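Local coordinates for protein Fe(2+) transporter FeoB (Legionella pneumophila, PDB 3IBY) that is the probable membrane transporter of a GTP-driven ferrous iron uptake system, its cytosolic part, described here, carrying a G domain that probably binds the nucleotide, at residues Pro10-Thr15 with Ile88-Ala93; Thr53-Val58 with Gln73-Ser78; Ala116-Asp121 with Ile146-Asn151. One frame throughout, in Å; residues are numbered along the deposited sequence.

Contact 1. Residues Pro10-Thr15 with Ile88-Ala93; sequences PNCGKT and INVIDA
Cys12 and Asp92 bring the two backbones closest, their CA atoms 5.2 Å apart, and the gap opens to 6.3 Å between the CA atoms of Lys14 and Val90. The loop of residues 10-15 turns into a helix here, with the first helical turn starting at Lys14, while residues 88-92 form the end of a strand. Gly13, with positive phi (73°), sits at the N-cap where the loop passes into the helix.

Cys12 and Val90 share the centre of the contact nearly equally. The chi1 of Cys12, 73°, sets SG between the backbone N and the carbonyl carbon of its own residue, and from there the sulfur rests on Val90, with SG 3.8 Å from Val90 CB. Two residues further along the strand, the CB atoms of Cys12 and Asp92 meet at 4.0 Å, methylene against methylene. The arrangement illustrates how a P-loop is seated: the phosphate-binding loop of a G protein, to which residues 10-15 are predicted to belong, lies over the C-terminal end of strand 86-92, an inner strand of the sheet.

The Val90 branches divide the work, CG1 lying near the sulfur and CG2 meeting the Lys14 chain, whose CG crosses the valine at about a right angle, 4.1 Å from CG2. Beyond CG the lysine bends at chi3 and chi4 and leads away from the strand, ending in a salt bridge to Asp54 and a hydrogen bond to Leu55 O. The Asp92 carboxylate is held by the turn that follows its strand, OD1 accepting from Cys94 N.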
loop_
_atom_site.group_PDB
_atom_site.type_symbol
_atom_site.label_atom_id
_atom_site.label_comp_id
_atom_site.label_asym_id
_atom_site.label_seq_id
_atom_site.Cartn_x
_atom_site.Cartn_y
_atom_site.Cartn_z
ATOM N N PRO A 10 5.071 -1.034 9.892
ATOM C CA PRO A 10 5.533 -1.908 10.980
ATOM C C PRO A 10 4.585 -1.910 12.142
ATOM O O PRO A 10 3.847 -0.957 12.312
ATOM C CB PRO A 10 6.829 -1.234 11.450
ATOM C CG PRO A 10 7.259 -0.380 10.348
ATOM C CD PRO A 10 5.980 0.110 9.721
ATOM N N ASN A 11 4.584 -2.974 12.936
ATOM C CA ASN A 11 3.843 -2.965 14.215
ATOM C C ASN A 11 2.352 -2.552 14.083
ATOM O O ASN A 11 1.826 -1.831 14.964
ATOM C CB ASN A 11 4.542 -2.050 15.262
ATOM C CG ASN A 11 5.936 -2.579 15.711
ATOM O OD1 ASN A 11 6.210 -3.786 15.711
ATOM N ND2 ASN A 11 6.803 -1.664 16.124
ATOM N N CYS A 12 1.676 -3.009 13.017
ATOM C CA CYS A 12 0.229 -2.720 12.875
ATOM C C CYS A 12 -0.693 -3.938 13.105
ATOM O O CYS A 12 -1.888 -3.889 12.741
ATOM C CB CYS A 12 -0.093 -2.039 11.530
ATOM S SG CYS A 12 -0.015 -3.082 10.079
ATOM N N GLY A 13 -0.149 -4.984 13.755
ATOM C CA GLY A 13 -0.814 -6.300 13.877
ATOM C C GLY A 13 -0.797 -7.073 12.568
ATOM O O GLY A 13 -1.629 -7.942 12.321
ATOM N N LYS A 14 0.150 -6.743 11.700
ATOM C CA LYS A 14 0.152 -7.315 10.373
ATOM C C LYS A 14 0.350 -8.802 10.545
ATOM O O LYS A 14 -0.325 -9.579 9.937
ATOM C CB LYS A 14 1.258 -6.694 9.542
ATOM C CG LYS A 14 1.303 -7.180 8.123
ATOM C CD LYS A 14 2.267 -6.396 7.270
ATOM C CE LYS A 14 3.716 -6.596 7.690
ATOM N NZ LYS A 14 4.213 -8.016 7.601
ATOM N N THR A 15 1.260 -9.179 11.430
ATOM C CA THR A 15 1.590 -10.561 11.659
ATOM C C THR A 15 0.440 -11.281 12.307
ATOM O O THR A 15 0.128 -12.402 11.960
ATOM C CB THR A 15 2.819 -10.655 12.561
ATOM O OG1 THR A 15 3.960 -10.244 11.813
ATOM C CG2 THR A 15 3.050 -12.072 13.069
ATOM N N ILE A 88 -3.839 -6.780 0.455
ATOM C CA ILE A 88 -4.522 -6.539 1.696
ATOM C C ILE A 88 -3.661 -5.558 2.458
ATOM O O ILE A 88 -2.586 -5.907 3.034
ATOM C CB ILE A 88 -4.704 -7.811 2.551
ATOM C CG1 ILE A 88 -5.505 -8.862 1.796
ATOM C CG2 ILE A 88 -5.439 -7.478 3.824
ATOM C CD1 ILE A 88 -5.483 -10.234 2.519
ATOM N N ASN A 89 -4.101 -4.312 2.434
ATOM C CA ASN A 89 -3.406 -3.253 3.110
ATOM C C ASN A 89 -3.968 -3.220 4.525
ATOM O O ASN A 89 -5.137 -2.894 4.753
ATOM C CB ASN A 89 -3.644 -1.969 2.329
ATOM C CG ASN A 89 -3.071 -0.753 2.990
ATOM O OD1 ASN A 89 -2.153 -0.837 3.830
ATOM N ND2 ASN A 89 -3.606 0.407 2.615
ATOM N N VAL A 90 -3.129 -3.603 5.480
ATOM C CA VAL A 90 -3.467 -3.508 6.909
ATOM C C VAL A 90 -3.105 -2.173 7.484
ATOM O O VAL A 90 -1.945 -1.788 7.497
ATOM C CB VAL A 90 -2.686 -4.484 7.805
ATOM C CG1 VAL A 90 -3.531 -4.800 9.043
ATOM C CG2 VAL A 90 -2.341 -5.682 7.077
ATOM N N ILE A 91 -4.115 -1.523 8.035
ATOM C CA ILE A 91 -3.983 -0.223 8.643
ATOM C C ILE A 91 -4.235 -0.341 10.107
ATOM O O ILE A 91 -5.103 -1.103 10.516
ATOM C CB ILE A 91 -5.041 0.688 8.073
ATOM C CG1 ILE A 91 -4.712 0.961 6.625
ATOM C CG2 ILE A 91 -5.111 1.999 8.818
ATOM C CD1 ILE A 91 -5.621 1.923 5.989
ATOM N N ASP A 92 -3.498 0.443 10.888
ATOM C CA ASP A 92 -3.726 0.597 12.331
ATOM C C ASP A 92 -4.648 1.795 12.537
ATOM O O ASP A 92 -4.248 2.912 12.289
ATOM C CB ASP A 92 -2.394 0.818 13.082
ATOM C CG ASP A 92 -2.579 0.928 14.618
ATOM O OD1 ASP A 92 -3.743 1.036 15.045
ATOM O OD2 ASP A 92 -1.582 0.909 15.408
ATOM N N ALA A 93 -5.856 1.565 13.052
ATOM C CA ALA A 93 -6.855 2.653 13.271
ATOM C C ALA A 93 -6.319 3.795 14.112
ATOM O O ALA A 93 -6.737 4.938 13.993
ATOM C CB ALA A 93 -8.117 2.101 13.878
#

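Contact 2. Residues Thr53-Val58 with Gln73-Ser78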
loop_
_atom_site.group_PDB
_atom_site.type_symbol
_atom_site.label_atom_id
_atom_site.label_comp_id
_atom_site.label_asym_id
_atom_site.label_seq_id
_atom_site.Cartn_x
_atom_site.Cartn_y
_atom_site.Cartn_z
ATOM N N THR A 53 1.337 -13.766 0.880
ATOM C CA THR A 53 2.698 -13.478 1.132
ATOM C C THR A 53 2.761 -12.257 2.008
ATOM O O THR A 53 2.198 -11.178 1.679
ATOM C CB THR A 53 3.470 -13.271 -0.125
ATOM O OG1 THR A 53 3.412 -14.460 -0.942
ATOM C CG2 THR A 53 4.893 -12.974 0.229
ATOM N N ASP A 54 3.427 -12.424 3.142
ATOM C CA ASP A 54 3.613 -11.317 4.034
ATOM C C ASP A 54 4.776 -10.449 3.594
ATOM O O ASP A 54 5.874 -10.976 3.398
ATOM C CB ASP A 54 3.932 -11.800 5.436
ATOM C CG ASP A 54 3.799 -10.710 6.445
ATOM O OD1 ASP A 54 3.090 -9.678 6.180
ATOM O OD2 ASP A 54 4.349 -10.910 7.532
ATOM N N LEU A 55 4.561 -9.128 3.496
ATOM C CA LEU A 55 5.679 -8.204 3.234
ATOM C C LEU A 55 6.059 -7.497 4.468
ATOM O O LEU A 55 5.198 -7.168 5.225
ATOM C CB LEU A 55 5.331 -7.157 2.212
ATOM C CG LEU A 55 4.987 -7.712 0.859
ATOM C CD1 LEU A 55 5.037 -6.563 -0.048
ATOM C CD2 LEU A 55 5.950 -8.903 0.425
ATOM N N PRO A 56 7.352 -7.230 4.650
ATOM C CA PRO A 56 7.822 -6.547 5.800
ATOM C C PRO A 56 7.303 -5.162 5.735
ATOM O O PRO A 56 7.248 -4.606 4.653
ATOM C CB PRO A 56 9.338 -6.530 5.608
ATOM C CG PRO A 56 9.635 -7.576 4.686
ATOM C CD PRO A 56 8.472 -7.494 3.744
ATOM N N GLY A 57 6.889 -4.637 6.879
ATOM C CA GLY A 57 6.311 -3.334 6.977
ATOM C C GLY A 57 7.282 -2.226 6.625
ATOM O O GLY A 57 8.473 -2.362 6.826
ATOM N N VAL A 58 6.733 -1.125 6.119
ATOM C CA VAL A 58 7.451 -0.013 5.589
ATOM C C VAL A 58 6.473 1.121 5.702
ATOM O O VAL A 58 5.261 0.903 5.523
ATOM C CB VAL A 58 7.713 -0.214 4.088
ATOM C CG1 VAL A 58 8.373 -1.568 3.832
ATOM C CG2 VAL A 58 6.435 -0.186 3.319
ATOM N N GLN A 73 13.342 -2.421 1.518
ATOM C CA GLN A 73 13.686 -2.671 0.151
ATOM C C GLN A 73 12.886 -3.812 -0.430
ATOM O O GLN A 73 12.466 -3.737 -1.568
ATOM C CB GLN A 73 15.168 -3.020 0.072
ATOM C CG GLN A 73 15.823 -2.709 -1.242
ATOM C CD GLN A 73 17.365 -2.765 -1.166
ATOM O OE1 GLN A 73 17.967 -2.558 -0.093
ATOM N NE2 GLN A 73 18.009 -3.038 -2.323
ATOM N N ILE A 74 12.717 -4.886 0.331
ATOM C CA ILE A 74 12.037 -6.076 -0.167
ATOM C C ILE A 74 10.599 -5.775 -0.582
ATOM O O ILE A 74 10.140 -6.243 -1.604
ATOM C CB ILE A 74 12.065 -7.176 0.874
ATOM C CG1 ILE A 74 13.424 -7.820 0.845
ATOM C CG2 ILE A 74 10.990 -8.266 0.641
ATOM C CD1 ILE A 74 13.740 -8.541 2.112
ATOM N N ALA A 75 9.914 -4.967 0.203
ATOM C CA ALA A 75 8.538 -4.630 -0.038
ATOM C C ALA A 75 8.385 -3.759 -1.292
ATOM O O ALA A 75 7.501 -3.970 -2.141
ATOM C CB ALA A 75 7.988 -3.912 1.196
ATOM N N ALA A 76 9.257 -2.761 -1.358
ATOM C CA ALA A 76 9.420 -1.906 -2.506
ATOM C C ALA A 76 9.554 -2.699 -3.803
ATOM O O ALA A 76 8.900 -2.350 -4.787
ATOM C CB ALA A 76 10.625 -1.027 -2.301
ATOM N N GLN A 77 10.367 -3.759 -3.816
ATOM C CA GLN A 77 10.510 -4.536 -5.032
ATOM C C GLN A 77 9.532 -5.689 -5.222
ATOM O O GLN A 77 9.344 -6.131 -6.359
ATOM C CB GLN A 77 11.958 -4.994 -5.284
ATOM C CG GLN A 77 12.550 -5.978 -4.322
ATOM C CD GLN A 77 14.039 -5.680 -4.060
ATOM O OE1 GLN A 77 14.494 -5.705 -2.912
ATOM N NE2 GLN A 77 14.786 -5.358 -5.121
ATOM N N SER A 78 8.888 -6.163 -4.162
ATOM C CA SER A 78 7.985 -7.294 -4.303
ATOM C C SER A 78 6.691 -6.879 -5.000
ATOM O O SER A 78 6.157 -7.642 -5.785
ATOM C CB SER A 78 7.666 -7.931 -2.950
ATOM O OG SER A 78 8.820 -8.341 -2.216
#
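Ala75 presents its methyl to the chain that leaves strand 48-54, and Val58 CG1 presses on it, 3.5 Å from Ala75 CB. The same methyl also lies 3.6 Å from Pro56 O, so a single small side chain meets both a valine branch and a backbone carbonyl. Its small size is consistent with the close approach of loop and helix: the CA atoms of Leu55 and Ala75 are 5.6 Å apart.

Leu55 straddles the next turn with its two methyls. CD1 lies over the backbone of Ala75, 4.0 Å from its CA, and CD2 reaches Ser78 CB at 3.9 Å. Chi1 (-62°) sets CG anti to the carbonyl carbon of Leu55, and chi2 (-165°) then spreads CD1 and CD2 over Ala75 and Ser78. Ser78 turns its methylene to the leucine while its hydroxyl donates to Ile74 O over 2.6 Å, from above the carbonyl plane; that oxygen also accepts from Ser78 N, so the polar group is satisfied within the helix.

Pro56 meets Ile74 at about a right angle, Pro56 CD being 4.1 Å from Ile74 CG2. Residues 54-57 are predicted to bind GTP and form the DxxG motif of G proteins, here DLPG. Helix 70-81 thus packs along the exit of strand 48-54, with Leu55 also touching Ile7 of the adjacent parallel strand 3-8 and Trp31 lying against both Leu55 and Ile74.

Contact 3. Residues Ala116-Asp121 with Ile146-Asn151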
loop_
_atom_site.group_PDB
_atom_site.type_symbol
_atom_site.label_atom_id
_atom_site.label_comp_id
_atom_site.label_asym_id
_atom_site.label_seq_id
_atom_site.Cartn_x
_atom_site.Cartn_y
_atom_site.Cartn_z
ATOM N N ALA A 116 -7.795 -3.498 5.536
ATOM C CA ALA A 116 -8.126 -4.181 6.809
ATOM C C ALA A 116 -7.824 -3.179 7.901
ATOM O O ALA A 116 -6.666 -2.843 8.099
ATOM C CB ALA A 116 -7.266 -5.395 7.010
ATOM N N LEU A 117 -8.854 -2.658 8.571
ATOM C CA LEU A 117 -8.702 -1.499 9.468
ATOM C C LEU A 117 -8.649 -2.104 10.838
ATOM O O LEU A 117 -9.658 -2.451 11.417
ATOM C CB LEU A 117 -9.892 -0.572 9.300
ATOM C CG LEU A 117 -9.828 0.950 9.491
ATOM C CD1 LEU A 117 -11.097 1.326 10.223
ATOM C CD2 LEU A 117 -8.592 1.450 10.220
ATOM N N ASN A 118 -7.429 -2.317 11.300
ATOM C CA ASN A 118 -7.173 -3.129 12.477
ATOM C C ASN A 118 -7.184 -2.251 13.748
ATOM O O ASN A 118 -7.236 -1.038 13.665
ATOM C CB ASN A 118 -5.840 -3.870 12.272
ATOM C CG ASN A 118 -5.614 -5.014 13.255
ATOM O OD1 ASN A 118 -6.544 -5.476 13.944
ATOM N ND2 ASN A 118 -4.361 -5.477 13.334
ATOM N N MET A 119 -7.210 -2.894 14.911
ATOM C CA MET A 119 -7.052 -2.259 16.222
ATOM C C MET A 119 -8.203 -1.338 16.546
ATOM O O MET A 119 -8.047 -0.288 17.210
ATOM C CB MET A 119 -5.749 -1.506 16.286
ATOM C CG MET A 119 -4.548 -2.297 15.816
ATOM S SD MET A 119 -4.155 -3.659 16.895
ATOM C CE MET A 119 -2.374 -3.783 16.655
ATOM N N MET A 120 -9.370 -1.746 16.086
ATOM C CA MET A 120 -10.559 -0.958 16.319
ATOM C C MET A 120 -10.859 -0.837 17.834
ATOM O O MET A 120 -11.513 0.148 18.281
ATOM C CB MET A 120 -11.761 -1.579 15.600
ATOM C CG MET A 120 -11.688 -1.574 14.102
ATOM S SD MET A 120 -11.581 0.073 13.455
ATOM C CE MET A 120 -13.216 0.778 13.749
ATOM N N ASP A 121 -10.407 -1.832 18.598
ATOM C CA ASP A 121 -10.670 -1.865 20.021
ATOM C C ASP A 121 -9.784 -0.845 20.700
ATOM O O ASP A 121 -10.252 -0.060 21.540
ATOM C CB ASP A 121 -10.521 -3.291 20.611
ATOM C CG ASP A 121 -9.157 -3.946 20.340
ATOM O OD1 ASP A 121 -8.449 -3.606 19.352
ATOM O OD2 ASP A 121 -8.784 -4.838 21.111
ATOM N N ILE A 146 -11.606 -4.595 11.571
ATOM C CA ILE A 146 -11.271 -5.863 12.256
ATOM C C ILE A 146 -10.568 -5.708 13.622
ATOM O O ILE A 146 -10.189 -4.614 14.044
ATOM C CB ILE A 146 -10.345 -6.750 11.374
ATOM C CG1 ILE A 146 -8.963 -6.086 11.166
ATOM C CG2 ILE A 146 -11.003 -7.053 10.023
ATOM C CD1 ILE A 146 -7.870 -7.023 10.681
ATOM N N GLN A 147 -10.416 -6.836 14.311
ATOM C CA GLN A 147 -9.540 -6.956 15.484
ATOM C C GLN A 147 -8.863 -8.314 15.368
ATOM O O GLN A 147 -9.407 -9.350 15.769
ATOM C CB GLN A 147 -10.315 -6.869 16.783
ATOM C CG GLN A 147 -11.172 -5.637 16.943
ATOM C CD GLN A 147 -12.027 -5.697 18.185
ATOM O OE1 GLN A 147 -13.141 -5.212 18.195
ATOM N NE2 GLN A 147 -11.520 -6.325 19.216
ATOM N N ALA A 148 -7.696 -8.293 14.744
ATOM C CA ALA A 148 -7.081 -9.497 14.275
ATOM C C ALA A 148 -6.776 -10.335 15.482
ATOM O O ALA A 148 -7.010 -11.544 15.491
ATOM C CB ALA A 148 -5.808 -9.159 13.509
ATOM N N HIS A 149 -6.247 -9.678 16.511
ATOM C CA HIS A 149 -5.908 -10.351 17.788
ATOM C C HIS A 149 -7.086 -11.106 18.433
ATOM O O HIS A 149 -6.889 -11.968 19.271
ATOM C CB HIS A 149 -5.252 -9.356 18.791
ATOM C CG HIS A 149 -6.035 -8.098 19.010
ATOM N ND1 HIS A 149 -6.429 -7.272 17.981
ATOM C CD2 HIS A 149 -6.492 -7.521 20.146
ATOM C CE1 HIS A 149 -7.098 -6.247 18.474
ATOM N NE2 HIS A 149 -7.167 -6.382 19.785
ATOM N N LYS A 150 -8.300 -10.761 18.034
ATOM C CA LYS A 150 -9.500 -11.326 18.614
ATOM C C LYS A 150 -10.378 -11.991 17.556
ATOM O O LYS A 150 -11.479 -12.418 17.847
ATOM C CB LYS A 150 -10.255 -10.213 19.344
ATOM C CG LYS A 150 -9.575 -9.743 20.634
ATOM C CD LYS A 150 -10.086 -8.369 21.117
ATOM C CE LYS A 150 -11.557 -8.354 21.379
ATOM N NZ LYS A 150 -12.004 -7.107 22.040
ATOM N N ASN A 151 -9.871 -12.097 16.327
ATOM C CA ASN A 151 -10.595 -12.702 15.197
ATOM C C ASN A 151 -11.882 -12.000 14.770
ATOM O O ASN A 151 -12.672 -12.553 14.017
ATOM C CB ASN A 151 -10.854 -14.177 15.467
ATOM C CG ASN A 151 -9.851 -15.060 14.772
ATOM O OD1 ASN A 151 -9.884 -15.198 13.536
ATOM N ND2 ASN A 151 -8.938 -15.661 15.550
HETATM O O HOH W 1 -4.267 -7.212 15.331
HETATM O O HOH W 2 -9.797 -5.825 23.197
#
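The probable guanine-recognition region of the G domain is assembled from the strand-to-helix junction NMMD (residues 118-121) and the loop carrying Gln147, Ala148 and His149, all predicted to bind GTP. Asn118 ties them together. Its OD1 accepts the amide of Ala148 at 3.1 Å in a nearly straight bond (168°), the donor tilted from the carbonyl plane, and takes a weak second bond from Met119 N. ND2 of Asn118 meanwhile donates to Cys12 O of the P-loop and to a water, which leaves the amide held at both ends.

Just before this, the Ile146 amide donates to Leu117 O at 2.9 Å, prolonging the strand pairing. The Ile146 side chain folds back over Asn118, its CG1 3.7 Å from Asn118 CA, and CD1 goes on to meet Ala116 CB. Met120 CG packs 3.4 Å from Ile146 O.

Asp121 is approached at its syn side by His149: NE2 donates to OD2 over 2.6 Å, with the acceptor close to the ring plane and the carboxylate turned 38° from the ring. The flat end of Gln147 stacks against that carboxylate, their planes 18° apart. A water bridges Asp121 OD2 and Lys150 NZ, which are too far apart for a salt bridge. NMMD keeps the Asn and Asp of the G-protein N/TKxD motif but has Met119 in place of its lysine. In G proteins that aspartate reads the guanine base, although here His149 engages it, and the loop corresponding to the one after edge strand 143-145 completes the base pocket.

In the fold
All three contacts lie in the G domain and reach one mixed sheet, in which strands 48-54, 3-8, 86-92 and 113-118 stand side by side. Contact 2 is nested along the chain inside the loop that contact 1 closes, and contact 3 follows both. Contact 1 is the bridge: its centre is about 13 Å from that of contact 2, which it touches through Lys14 and Asp54, and about 9 Å from that of contact 3, which it joins by backbone pairing of strands 86-92 and 113-118. Contacts 2 and 3 are about 21 Å apart, centre to centre, and do not touch. This illustrates how a G domain gathers its probable nucleotide site from several strand ends.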